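Local structure of carbohydrate oxidase (Microdochium nivale, 3RJ8) at residues Y35-I40 against H83-L88; N219-T224 against A254-I259; L324-I329 against K382-Q387. The protein catalyses the FAD-dependent oxidation of the C1 hydroxyl of mono-, oligo- and polysaccharides to lactones, passing the electrons to molecular oxygen to give hydrogen peroxide. One frame throughout, in Å; residues are numbered along the deposited sequence.

How the interactions relate
The three contacts follow one another along the chain and do not touch. Interaction 1 joins two parallel strands of the FAD-binding domain, and the side chain of Q87 there lies about 7 Å from the FAD. Interaction 3 belongs to the large antiparallel sheet on the other side of the chain's centre, about 34 Å away between centres, and brings the side chain of L385 to about 5 Å from the same cofactor. Interaction 2 reaches that sheet too, 19 Å from interaction 3 between centres and about 8 Å at the nearest atoms, but it sits at the glycosylated periphery. Interactions 1 and 2 are farthest apart, 44 Å between centres.

Interaction 1 of 3, residues Y35-I40 against H83-L88; sequences YIPTAI and HLMVQL. With K (potassium ion), chain G.
P37 and M85 meet through their aliphatic carbons, P37 CB lying 3.9 Å from M85 CB, while the backbones beside them exchange hydrogen bonds. T38 N donates to H83 O over 2.9 Å. Farther along, M85 N reaches A39 O at 3.1 Å in a nearly linear bond, and I40 and M85 pair as neighbours in parallel strands. The CA of I40 adds a C-H...O contact to M85 O.

M85, long and unbranched, packs on this face against both P37 and I40. Its chain leaves opposite the backbone N (chi1 -168°) and runs out past the proline ring, and a bend at chi3 (71°) brings CE alongside I40, 3.8 Å from I40 CD1. The other branch of I40, CG2, packs at 3.6 Å on Q87 CB, so one beta-branched residue meets two neighbours on the partner strand. On the other face L84 CD1 lies 4.2 Å from A39 CB, the small alanine giving the leucine close access to the backbone, and I3 of helix 2-9 touches both.

Beyond this shell, strand 84-87 is the middle of a three-stranded parallel sheet in the FAD-binding domain, with strand 63-66 along its other edge. H83 points its CB away from 35-40, and its ring nitrogens bond E80 and S64, while Q87 OE1 accepts from K66. In the loop leading to strand 39-42, I36 O binds a potassium ion at 2.9 Å. The chemistry thus divides: backbone amides fix the strand register, apolar carbons pack on both faces, and the polar groups of H83 and Q87 are satisfied by residues beyond the contact.

Interaction 2 of 3, residues N219-T224 against A254-I259; sequences NWKNKT and AGNPGI. With NAG (2-acetamido-2-deoxy-beta-D-glucopyranose), chain B.
K221 reaches toward G255, and its chain can be followed outward from the backbone. CB points away from 254-259, but a bend at chi2 (32°) turns the chain back, and from there it runs nearly straight to NZ. In the conformer described, one of two deposited, NZ lies 3.2 Å from G255 O, a weak and doubtful hydrogen bond, with N256 OD1 farther off at 4.2 Å. At G255, phi of 111° suits a glycine, since a CB would press on the preceding carbonyl oxygen; its N bonds D251.

Beside it, W220 and P257 make the apolar part of the contact. W220 sets CE3 of its indole 4.0 Å from P257 CG, the two side chains crossing obliquely. A broad aromatic and a rigid ring suit this buried place, where I230 of helix 223-239 and I249 of strand 245-251 also touch the tryptophan.

Between the backbones a water accepts from N219 N at 2.9 Å and donates to both N256 OD1 and P257 O, at 2.8 and 3.0 Å. N219 ND2 turns to G284 O instead.

N222 stands at the N-cap of helix 223-239, its OD1 taking the amide of S225, while its ND2 carries an N-linked N-acetylglucosamine in the N-K-T sequon. One side chain thus does two jobs. The contact joins the link between strand 211-217 and helix 223-239 to the lead-in of strand 258-263, and its chemistry implies an apolar contact of W220 with P257 supplemented by polar links through a water and one weak, doubtful lysine bond.

Interaction 3 of 3, residues L324-I329 against K382-Q387; sequences LTLKSI and KLWLIQ
L326 O is shared by two consecutive amides, L383 N and W384 N, so that two residues of one strand face a single residue of its partner strand: a classic beta bulge. It lies where strands 318-326 and 384-392 pair in the large antiparallel sheet. The bond from W384 N, 3.2 Å long, is nearly straight at 168° and lies in the carbonyl plane; that from L383 N is weak and bent.

Past the bulge the ladder is regular. L326 N donates to W384 O, and L324 pairs with I386 through both amides, I386 N reaching L324 O at 2.7 Å. Between these pairs T325 CA adds a C-H...O contact to W384 O.

The face bearing L324, L326, W384 and I386 is apolar. L326 CD1 meets I386 CD1 at 3.6 Å, the leucine's branched end lying across the isoleucine's longer arm, while V413 of helix 403-414 touches both L324 and L326. The opposite face carries T325 and L385, whose methyl groups CG2 and CD1 meet at 4.1 Å; the side chain of L385 is about 5 Å from the FAD. The aliphatic stem of K382 crosses T325 aslant, CG 3.7 Å from T325 OG1. A bend at chi2 (-68°) brings its CD to K327 N at 3.6 Å, so the methylenes of this lysine pack against both T325 and the K327 backbone. The ammonium groups of K382 and K327 remain 5.7 Å apart at NZ, and D381 and D421 lie beside K327, so any repulsion is probably eased.

E234 OE1 of helix 223-239 accepts from W384 NE1 and also from I329 N, while E234 OE2 bonds S328 OG. I329 crosses the indole at about a right angle, its CG2 resting 3.5 Å from W384 NE1.

Interaction 1 of 3, residues Y35-I40 against H83-L88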
# COMPACT_ATOMS: atom_id res chain seq x y z
N TYR A 35 -6.74 16.46 9.72
CA TYR A 35 -5.81 17.10 10.65
C TYR A 35 -5.45 18.47 10.12
O TYR A 35 -5.56 18.72 8.91
CB TYR A 35 -4.56 16.26 10.90
CG TYR A 35 -4.82 14.99 11.67
CD1 TYR A 35 -4.65 13.74 11.07
CD2 TYR A 35 -5.25 15.03 12.99
CE1 TYR A 35 -4.89 12.55 11.78
CE2 TYR A 35 -5.50 13.86 13.71
CZ TYR A 35 -5.31 12.63 13.10
OH TYR A 35 -5.56 11.48 13.80
N ILE A 36 -5.02 19.34 11.02
CA ILE A 36 -4.73 20.71 10.67
C ILE A 36 -3.23 20.98 10.81
O ILE A 36 -2.75 21.21 11.91
CB ILE A 36 -5.58 21.68 11.54
CG1 ILE A 36 -7.04 21.22 11.57
CG2 ILE A 36 -5.46 23.13 11.06
CD1 ILE A 36 -7.93 22.06 12.43
N PRO A 37 -2.48 20.97 9.69
CA PRO A 37 -1.05 21.29 9.81
C PRO A 37 -0.86 22.76 10.14
O PRO A 37 -1.76 23.58 9.93
CB PRO A 37 -0.50 20.98 8.40
CG PRO A 37 -1.62 20.25 7.69
CD PRO A 37 -2.87 20.77 8.29
N THR A 38 0.30 23.11 10.67
CA THR A 38 0.54 24.51 10.97
C THR A 38 0.74 25.33 9.67
O THR A 38 0.46 26.54 9.63
CB THR A 38 1.67 24.70 12.00
OG1 THR A 38 1.67 26.06 12.43
CG2 THR A 38 3.03 24.35 11.41
N ALA A 39 1.23 24.65 8.63
CA ALA A 39 1.43 25.24 7.32
C ALA A 39 1.64 24.10 6.35
O ALA A 39 2.05 23.01 6.75
CB ALA A 39 2.64 26.19 7.31
N ILE A 40 1.36 24.38 5.07
CA ILE A 40 1.54 23.43 3.99
C ILE A 40 2.51 23.99 2.95
O ILE A 40 2.21 24.97 2.25
CB ILE A 40 0.19 23.10 3.31
CG1 ILE A 40 -0.85 22.61 4.34
CG2 ILE A 40 0.40 22.03 2.24
CD1 ILE A 40 -2.24 22.42 3.76
N HIS A 83 1.89 19.78 12.52
CA HIS A 83 3.13 19.51 11.79
C HIS A 83 3.27 20.49 10.65
O HIS A 83 2.28 21.07 10.17
CB HIS A 83 3.10 18.11 11.18
CG HIS A 83 3.24 17.01 12.18
ND1 HIS A 83 3.96 15.86 11.92
CD2 HIS A 83 2.77 16.88 13.44
CE1 HIS A 83 3.92 15.08 12.98
NE2 HIS A 83 3.21 15.68 13.92
N LEU A 84 4.50 20.64 10.20
CA LEU A 84 4.74 21.17 8.88
C LEU A 84 4.44 20.04 7.88
O LEU A 84 5.02 18.96 7.97
CB LEU A 84 6.19 21.68 8.76
CG LEU A 84 6.61 22.19 7.37
CD1 LEU A 84 5.65 23.26 6.83
CD2 LEU A 84 8.04 22.70 7.38
N MET A 85 3.52 20.27 6.95
CA MET A 85 3.20 19.27 5.93
C MET A 85 3.88 19.62 4.62
O MET A 85 3.63 20.66 4.02
CB MET A 85 1.69 19.12 5.73
CG MET A 85 1.28 17.89 4.89
SD MET A 85 -0.48 17.46 4.89
CE MET A 85 -1.16 18.80 3.91
N VAL A 86 4.77 18.73 4.19
CA VAL A 86 5.41 18.84 2.90
C VAL A 86 4.52 18.12 1.88
O VAL A 86 4.58 16.89 1.74
CB VAL A 86 6.84 18.27 2.91
CG1 VAL A 86 7.52 18.48 1.54
CG2 VAL A 86 7.66 18.93 3.99
N GLN A 87 3.70 18.92 1.20
CA GLN A 87 2.78 18.50 0.14
C GLN A 87 3.51 18.27 -1.19
O GLN A 87 3.98 19.23 -1.83
CB GLN A 87 1.71 19.59 -0.02
CG GLN A 87 0.59 19.30 -0.98
CD GLN A 87 -0.11 17.98 -0.71
OE1 GLN A 87 -0.40 17.64 0.44
NE2 GLN A 87 -0.37 17.23 -1.79
N LEU A 88 3.58 17.01 -1.62
CA LEU A 88 4.45 16.63 -2.75
C LEU A 88 3.75 16.48 -4.10
O LEU A 88 4.44 16.32 -5.12
CB LEU A 88 5.22 15.34 -2.44
CG LEU A 88 6.06 15.33 -1.15
CD1 LEU A 88 6.50 13.92 -0.82
CD2 LEU A 88 7.26 16.25 -1.29
K K G . -2.59 23.61 13.46

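Interaction 2 of 3, residues N219-T224 against A254-I259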
# COMPACT_ATOMS: atom_id res chain seq x y z
N ASN A 219 -19.92 -18.70 -5.20
CA ASN A 219 -21.23 -19.20 -4.76
C ASN A 219 -21.21 -20.04 -3.49
O ASN A 219 -22.02 -20.95 -3.35
CB ASN A 219 -21.97 -19.92 -5.90
CG ASN A 219 -22.44 -18.97 -6.97
OD1 ASN A 219 -22.96 -17.90 -6.66
ND2 ASN A 219 -22.26 -19.34 -8.23
N TRP A 220 -20.30 -19.70 -2.57
CA TRP A 220 -20.27 -20.31 -1.24
C TRP A 220 -21.45 -19.77 -0.44
O TRP A 220 -21.41 -18.62 0.01
CB TRP A 220 -18.96 -20.00 -0.52
CG TRP A 220 -17.71 -20.39 -1.27
CD1 TRP A 220 -17.61 -21.33 -2.26
CD2 TRP A 220 -16.38 -19.88 -1.07
NE1 TRP A 220 -16.31 -21.42 -2.70
CE2 TRP A 220 -15.53 -20.55 -1.99
CE3 TRP A 220 -15.82 -18.92 -0.21
CZ2 TRP A 220 -14.15 -20.28 -2.08
CZ3 TRP A 220 -14.45 -18.65 -0.30
CH2 TRP A 220 -13.63 -19.33 -1.22
N LYS A 221 -22.49 -20.58 -0.28
CA LYS A 221 -23.70 -20.09 0.38
C LYS A 221 -23.76 -20.48 1.87
O LYS A 221 -24.69 -20.10 2.58
CB LYS A 221 -24.96 -20.51 -0.38
CG LYS A 221 -25.50 -19.45 -1.35
CD LYS A 221 -24.41 -18.57 -1.98
CE LYS A 221 -25.01 -17.47 -2.85
NZ LYS A 221 -24.06 -16.36 -3.11
N ASN A 222 -22.74 -21.19 2.35
CA ASN A 222 -22.71 -21.61 3.75
C ASN A 222 -21.28 -21.80 4.28
O ASN A 222 -20.31 -21.72 3.52
CB ASN A 222 -23.58 -22.87 3.98
CG ASN A 222 -23.20 -24.03 3.05
OD1 ASN A 222 -22.02 -24.39 2.97
ND2 ASN A 222 -24.19 -24.62 2.36
N LYS A 223 -21.17 -22.03 5.59
CA LYS A 223 -19.88 -22.16 6.26
C LYS A 223 -19.02 -23.28 5.70
O LYS A 223 -17.80 -23.09 5.51
CB LYS A 223 -20.07 -22.35 7.77
CG LYS A 223 -20.66 -21.13 8.49
CD LYS A 223 -20.61 -21.31 10.00
CE LYS A 223 -21.58 -20.40 10.71
NZ LYS A 223 -21.23 -20.31 12.16
N THR A 224 -19.65 -24.43 5.43
CA THR A 224 -18.97 -25.60 4.87
C THR A 224 -18.29 -25.28 3.54
O THR A 224 -17.10 -25.54 3.38
CB THR A 224 -19.93 -26.84 4.68
OG1 THR A 224 -20.69 -27.04 5.87
CG2 THR A 224 -19.14 -28.12 4.40
N ALA A 254 -21.42 -8.74 0.77
CA ALA A 254 -21.90 -9.40 1.99
C ALA A 254 -22.45 -10.82 1.70
O ALA A 254 -23.64 -11.09 1.88
CB ALA A 254 -22.98 -8.52 2.68
N GLY A 255 -21.57 -11.71 1.22
CA GLY A 255 -21.95 -13.09 0.88
C GLY A 255 -21.96 -13.46 -0.60
O GLY A 255 -22.54 -14.47 -0.98
N ASN A 256 -21.31 -12.66 -1.44
CA ASN A 256 -21.11 -13.01 -2.84
C ASN A 256 -19.60 -13.06 -3.19
O ASN A 256 -19.12 -12.28 -4.02
CB ASN A 256 -21.91 -12.05 -3.74
CG ASN A 256 -21.88 -12.44 -5.24
OD1 ASN A 256 -22.00 -13.62 -5.62
ND2 ASN A 256 -21.73 -11.43 -6.10
N PRO A 257 -18.83 -13.96 -2.54
CA PRO A 257 -17.38 -13.98 -2.78
C PRO A 257 -16.99 -14.43 -4.19
O PRO A 257 -17.65 -15.28 -4.80
CB PRO A 257 -16.84 -14.95 -1.74
CG PRO A 257 -18.03 -15.82 -1.38
CD PRO A 257 -19.23 -14.95 -1.52
N GLY A 258 -15.92 -13.84 -4.71
CA GLY A 258 -15.39 -14.24 -5.99
C GLY A 258 -13.87 -14.28 -5.98
O GLY A 258 -13.23 -13.72 -5.09
N ILE A 259 -13.31 -14.99 -6.95
CA ILE A 259 -11.90 -14.86 -7.25
C ILE A 259 -11.78 -13.84 -8.38
O ILE A 259 -12.54 -13.89 -9.36
CB ILE A 259 -11.27 -16.20 -7.66
CG1 ILE A 259 -11.01 -17.06 -6.42
CG2 ILE A 259 -9.96 -15.97 -8.45
CD1 ILE A 259 -10.88 -18.55 -6.68
C1 NAG B . -24.02 -25.73 1.43
C2 NAG B . -24.64 -27.05 1.90
C3 NAG B . -24.52 -28.15 0.85
C4 NAG B . -25.05 -27.63 -0.47
C5 NAG B . -24.27 -26.38 -0.84
C6 NAG B . -24.70 -25.90 -2.22
C7 NAG B . -24.77 -27.60 4.24
C8 NAG B . -26.20 -27.16 4.12
N2 NAG B . -24.04 -27.53 3.13
O3 NAG B . -25.28 -29.28 1.24
O4 NAG B . -24.94 -28.61 -1.47
O5 NAG B . -24.50 -25.38 0.14
O6 NAG B . -24.90 -24.51 -2.20
O7 NAG B . -24.32 -27.99 5.31
O HOH W 1 -20.55 -15.88 -4.67

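Interaction 3 of 3, residues L324-I329 against K382-Q387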
# COMPACT_ATOMS: atom_id res chain seq x y z
N LEU A 324 -4.17 -8.07 7.89
CA LEU A 324 -3.46 -9.21 8.46
C LEU A 324 -2.55 -9.77 7.38
O LEU A 324 -2.93 -9.83 6.20
CB LEU A 324 -4.43 -10.29 8.94
CG LEU A 324 -5.11 -10.15 10.30
CD1 LEU A 324 -6.18 -11.22 10.51
CD2 LEU A 324 -4.09 -10.17 11.47
N THR A 325 -1.35 -10.17 7.80
CA THR A 325 -0.46 -11.00 6.98
C THR A 325 -0.24 -12.32 7.74
O THR A 325 0.24 -12.31 8.88
CB THR A 325 0.91 -10.30 6.66
OG1 THR A 325 1.69 -10.16 7.86
CG2 THR A 325 0.69 -8.93 6.05
N LEU A 326 -0.57 -13.44 7.09
CA LEU A 326 -0.54 -14.77 7.71
C LEU A 326 0.37 -15.75 6.98
O LEU A 326 0.38 -15.79 5.74
CB LEU A 326 -1.94 -15.39 7.71
CG LEU A 326 -3.17 -14.56 8.06
CD1 LEU A 326 -4.41 -15.39 7.82
CD2 LEU A 326 -3.09 -14.04 9.50
N LYS A 327 1.08 -16.57 7.75
CA LYS A 327 1.77 -17.75 7.21
C LYS A 327 0.77 -18.72 6.58
O LYS A 327 0.98 -19.20 5.47
CB LYS A 327 2.59 -18.46 8.29
CG LYS A 327 3.78 -17.65 8.74
CD LYS A 327 4.67 -18.36 9.74
CE LYS A 327 5.76 -17.40 10.20
NZ LYS A 327 6.66 -17.95 11.26
N SER A 328 -0.31 -19.00 7.32
CA SER A 328 -1.40 -19.87 6.89
C SER A 328 -2.68 -19.46 7.59
O SER A 328 -2.64 -18.92 8.70
CB SER A 328 -1.11 -21.33 7.24
OG SER A 328 -2.09 -22.20 6.68
N ILE A 329 -3.81 -19.75 6.97
CA ILE A 329 -5.10 -19.55 7.62
C ILE A 329 -5.73 -20.90 8.05
O ILE A 329 -6.90 -20.96 8.47
CB ILE A 329 -6.03 -18.69 6.72
CG1 ILE A 329 -7.12 -17.98 7.56
CG2 ILE A 329 -6.59 -19.51 5.55
CD1 ILE A 329 -8.02 -16.99 6.78
N LYS A 382 4.93 -14.79 4.47
CA LYS A 382 3.47 -14.79 4.66
C LYS A 382 2.76 -15.07 3.33
O LYS A 382 3.02 -14.39 2.34
CB LYS A 382 2.99 -13.44 5.24
CG LYS A 382 3.73 -12.94 6.50
CD LYS A 382 3.45 -13.82 7.72
CE LYS A 382 3.93 -13.21 9.05
NZ LYS A 382 5.37 -12.91 9.04
N LEU A 383 1.88 -16.07 3.31
CA LEU A 383 1.14 -16.46 2.10
C LEU A 383 -0.01 -15.50 1.79
O LEU A 383 -0.22 -15.13 0.63
CB LEU A 383 0.60 -17.90 2.18
CG LEU A 383 0.03 -18.50 0.88
CD1 LEU A 383 0.51 -19.93 0.69
CD2 LEU A 383 -1.49 -18.45 0.80
N TRP A 384 -0.75 -15.13 2.83
CA TRP A 384 -1.92 -14.28 2.72
C TRP A 384 -1.65 -12.82 3.11
O TRP A 384 -1.05 -12.55 4.17
CB TRP A 384 -3.05 -14.80 3.62
CG TRP A 384 -3.63 -16.14 3.26
CD1 TRP A 384 -3.50 -17.30 3.96
CD2 TRP A 384 -4.48 -16.44 2.14
NE1 TRP A 384 -4.20 -18.31 3.35
CE2 TRP A 384 -4.81 -17.82 2.23
CE3 TRP A 384 -4.98 -15.69 1.07
CZ2 TRP A 384 -5.62 -18.46 1.29
CZ3 TRP A 384 -5.78 -16.34 0.12
CH2 TRP A 384 -6.09 -17.71 0.25
N LEU A 385 -2.10 -11.91 2.26
CA LEU A 385 -2.31 -10.50 2.63
C LEU A 385 -3.81 -10.29 2.69
O LEU A 385 -4.53 -10.57 1.72
CB LEU A 385 -1.67 -9.53 1.61
CG LEU A 385 -1.99 -8.03 1.68
CD1 LEU A 385 -1.69 -7.42 3.05
CD2 LEU A 385 -1.22 -7.30 0.61
N ILE A 386 -4.29 -9.83 3.84
CA ILE A 386 -5.71 -9.64 4.05
C ILE A 386 -6.02 -8.17 4.32
O ILE A 386 -5.40 -7.56 5.19
CB ILE A 386 -6.28 -10.53 5.23
CG1 ILE A 386 -5.97 -12.03 5.01
CG2 ILE A 386 -7.79 -10.33 5.37
CD1 ILE A 386 -6.47 -12.97 6.13
N GLN A 387 -6.98 -7.63 3.58
CA GLN A 387 -7.58 -6.35 3.88
C GLN A 387 -9.03 -6.48 4.37
O GLN A 387 -9.85 -7.14 3.72
CB GLN A 387 -7.50 -5.40 2.68
CG GLN A 387 -7.87 -3.96 3.07
CD GLN A 387 -7.79 -2.95 1.95
OE1 GLN A 387 -7.86 -1.73 2.19
NE2 GLN A 387 -7.65 -3.43 0.71